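Local coordinates for protein hookworm platelet inhibitor 1 (Ancylostoma caninum, PDB 4TPV) that inhibits platelet aggregation and adhesion, possibly by binding the integrins that recognise fibrinogen and collagen, at residues E17-L22 with T131-Q136. Sequence-based numbering, arbitrary orientation.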
loop_
_atom_site.group_PDB
_atom_site.type_symbol
_atom_site.label_atom_id
_atom_site.label_comp_id
_atom_site.label_asym_id
_atom_site.label_seq_id
_atom_site.Cartn_x
_atom_site.Cartn_y
_atom_site.Cartn_z
ATOM N N GLU A 17 2.701 -10.279 6.578
ATOM C CA GLU A 17 3.886 -9.555 7.006
ATOM C C GLU A 17 4.760 -9.168 5.807
ATOM O O GLU A 17 5.260 -8.046 5.745
ATOM C CB GLU A 17 4.683 -10.398 8.015
ATOM C CG GLU A 17 5.735 -9.618 8.769
ATOM C CD GLU A 17 6.389 -10.449 9.865
ATOM O OE1 GLU A 17 6.592 -11.666 9.651
ATOM O OE2 GLU A 17 6.683 -9.891 10.944
ATOM N N MET A 18 4.915 -10.069 4.843
ATOM C CA MET A 18 5.706 -9.776 3.658
ATOM C C MET A 18 5.080 -8.596 2.921
ATOM O O MET A 18 5.771 -7.672 2.555
ATOM C CB MET A 18 5.824 -10.991 2.740
ATOM C CG MET A 18 6.719 -12.094 3.303
ATOM S SD MET A 18 6.524 -13.595 2.322
ATOM C CE MET A 18 7.466 -14.776 3.305
ATOM N N PHE A 19 3.764 -8.598 2.758
ATOM C CA PHE A 19 3.113 -7.478 2.081
ATOM C C PHE A 19 3.361 -6.160 2.812
ATOM O O PHE A 19 3.669 -5.140 2.192
ATOM C CB PHE A 19 1.606 -7.720 1.970
ATOM C CG PHE A 19 1.188 -8.492 0.746
ATOM C CD1 PHE A 19 1.283 -7.931 -0.513
ATOM C CD2 PHE A 19 0.635 -9.751 0.867
ATOM C CE1 PHE A 19 0.862 -8.639 -1.639
ATOM C CE2 PHE A 19 0.215 -10.456 -0.249
ATOM C CZ PHE A 19 0.329 -9.890 -1.511
ATOM N N THR A 20 3.207 -6.178 4.128
ATOM C CA THR A 20 3.316 -4.955 4.917
ATOM C C THR A 20 4.744 -4.406 4.890
ATOM O O THR A 20 4.954 -3.218 4.670
ATOM C CB THR A 20 2.891 -5.200 6.360
ATOM O OG1 THR A 20 1.594 -5.822 6.363
ATOM C CG2 THR A 20 2.851 -3.876 7.145
ATOM N N GLU A 21 5.720 -5.282 5.113
ATOM C CA GLU A 21 7.115 -4.845 5.101
ATOM C C GLU A 21 7.542 -4.308 3.742
ATOM O O GLU A 21 8.285 -3.306 3.655
ATOM C CB GLU A 21 8.041 -5.992 5.509
ATOM C CG GLU A 21 9.491 -5.555 5.786
ATOM C CD GLU A 21 10.330 -5.326 4.535
ATOM O OE1 GLU A 21 10.095 -5.997 3.506
ATOM O OE2 GLU A 21 11.231 -4.458 4.587
ATOM N N LEU A 22 7.111 -4.978 2.675
ATOM C CA LEU A 22 7.453 -4.544 1.323
ATOM C C LEU A 22 6.932 -3.130 1.064
ATOM O O LEU A 22 7.674 -2.248 0.621
ATOM C CB LEU A 22 6.887 -5.519 0.298
ATOM C CG LEU A 22 7.507 -5.450 -1.092
ATOM C CD1 LEU A 22 8.987 -5.861 -0.998
ATOM C CD2 LEU A 22 6.737 -6.390 -2.011
ATOM N N THR A 131 -3.683 -15.986 -11.204
ATOM C CA THR A 131 -3.685 -15.440 -9.845
ATOM C C THR A 131 -4.022 -13.961 -9.900
ATOM O O THR A 131 -3.442 -13.224 -10.680
ATOM C CB THR A 131 -2.332 -15.658 -9.159
ATOM O OG1 THR A 131 -2.041 -17.062 -9.140
ATOM C CG2 THR A 131 -2.337 -15.113 -7.730
ATOM N N HIS A 132 -4.992 -13.547 -9.091
ATOM C CA HIS A 132 -5.272 -12.132 -8.872
ATOM C C HIS A 132 -4.835 -11.784 -7.467
ATOM O O HIS A 132 -5.195 -12.459 -6.505
ATOM C CB HIS A 132 -6.760 -11.788 -9.029
ATOM C CG HIS A 132 -7.276 -11.853 -10.439
ATOM N ND1 HIS A 132 -8.293 -11.041 -10.885
ATOM C CD2 HIS A 132 -6.909 -12.617 -11.498
ATOM C CE1 HIS A 132 -8.546 -11.309 -12.155
ATOM N NE2 HIS A 132 -7.716 -12.256 -12.554
ATOM N N VAL A 133 -4.032 -10.738 -7.361
ATOM C CA VAL A 133 -3.649 -10.195 -6.083
ATOM C C VAL A 133 -4.311 -8.835 -5.981
ATOM O O VAL A 133 -4.202 -8.025 -6.913
ATOM C CB VAL A 133 -2.130 -10.039 -5.958
ATOM C CG1 VAL A 133 -1.785 -9.417 -4.609
ATOM C CG2 VAL A 133 -1.443 -11.383 -6.146
ATOM N N VAL A 134 -5.006 -8.581 -4.876
ATOM C CA VAL A 134 -5.674 -7.289 -4.653
ATOM C C VAL A 134 -5.285 -6.758 -3.292
ATOM O O VAL A 134 -5.340 -7.491 -2.302
ATOM C CB VAL A 134 -7.221 -7.421 -4.718
ATOM C CG1 VAL A 134 -7.883 -6.137 -4.270
ATOM C CG2 VAL A 134 -7.672 -7.842 -6.114
ATOM N N CYS A 135 -4.885 -5.494 -3.239
ATOM C CA CYS A 135 -4.674 -4.834 -1.967
ATOM C C CYS A 135 -5.581 -3.614 -1.882
ATOM O O CYS A 135 -5.785 -2.901 -2.864
ATOM C CB CYS A 135 -3.214 -4.422 -1.785
ATOM S SG CYS A 135 -2.031 -5.781 -1.533
ATOM N N GLN A 136 -6.136 -3.414 -0.695
ATOM C CA GLN A 136 -6.995 -2.288 -0.395
ATOM C C GLN A 136 -6.284 -1.419 0.629
ATOM O O GLN A 136 -5.632 -1.927 1.555
ATOM C CB GLN A 136 -8.362 -2.772 0.139
ATOM C CG GLN A 136 -9.195 -3.505 -0.904
ATOM C CD GLN A 136 -10.120 -2.581 -1.661
ATOM O OE1 GLN A 136 -10.161 -1.374 -1.405
ATOM N NE2 GLN A 136 -10.875 -3.142 -2.608
#
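Phe19 reaches from helix 13-34 to strand 130-138 and meets Val133 and Cys135. Phe19 CZ, the far end of the ring, packs on Val133 CG1 at 3.8 Å. Phe19 CE1 touches both partners, 4.1 Å from Cys135 SG and 4.1 Å from Val133 CG1. Cys135 SG also touches Phe19 CD1. Cys135 SG lies 4.5 Å from the centroid of the Phe19 ring, 34° off its normal, an oblique sulfur-aromatic contact. Val133 and Cys135 are two residues apart on an extended strand, so both point at the helix, while Val134 between them points away, and its side chain touches Ala56 of helix 46-56. In Val133, CG1 is trans to the backbone N (chi1 178°), and this branch makes the contact with the ring. The chi1 of Cys135, -70°, sets SG opposite its carbonyl carbon, where it is disulfide-bonded to Cys122 of the adjacent strand 119-127. Phe19 touches Cys122 as well, and Leu11 adds to its surroundings. The contact thus joins the first long helix of the CAP domain to one face of the central sheet. All three residues are buried. The chemistry implies that this part of the helix-sheet interface rests on van der Waals and sulfur-aromatic contact, with no hydrogen bond across it.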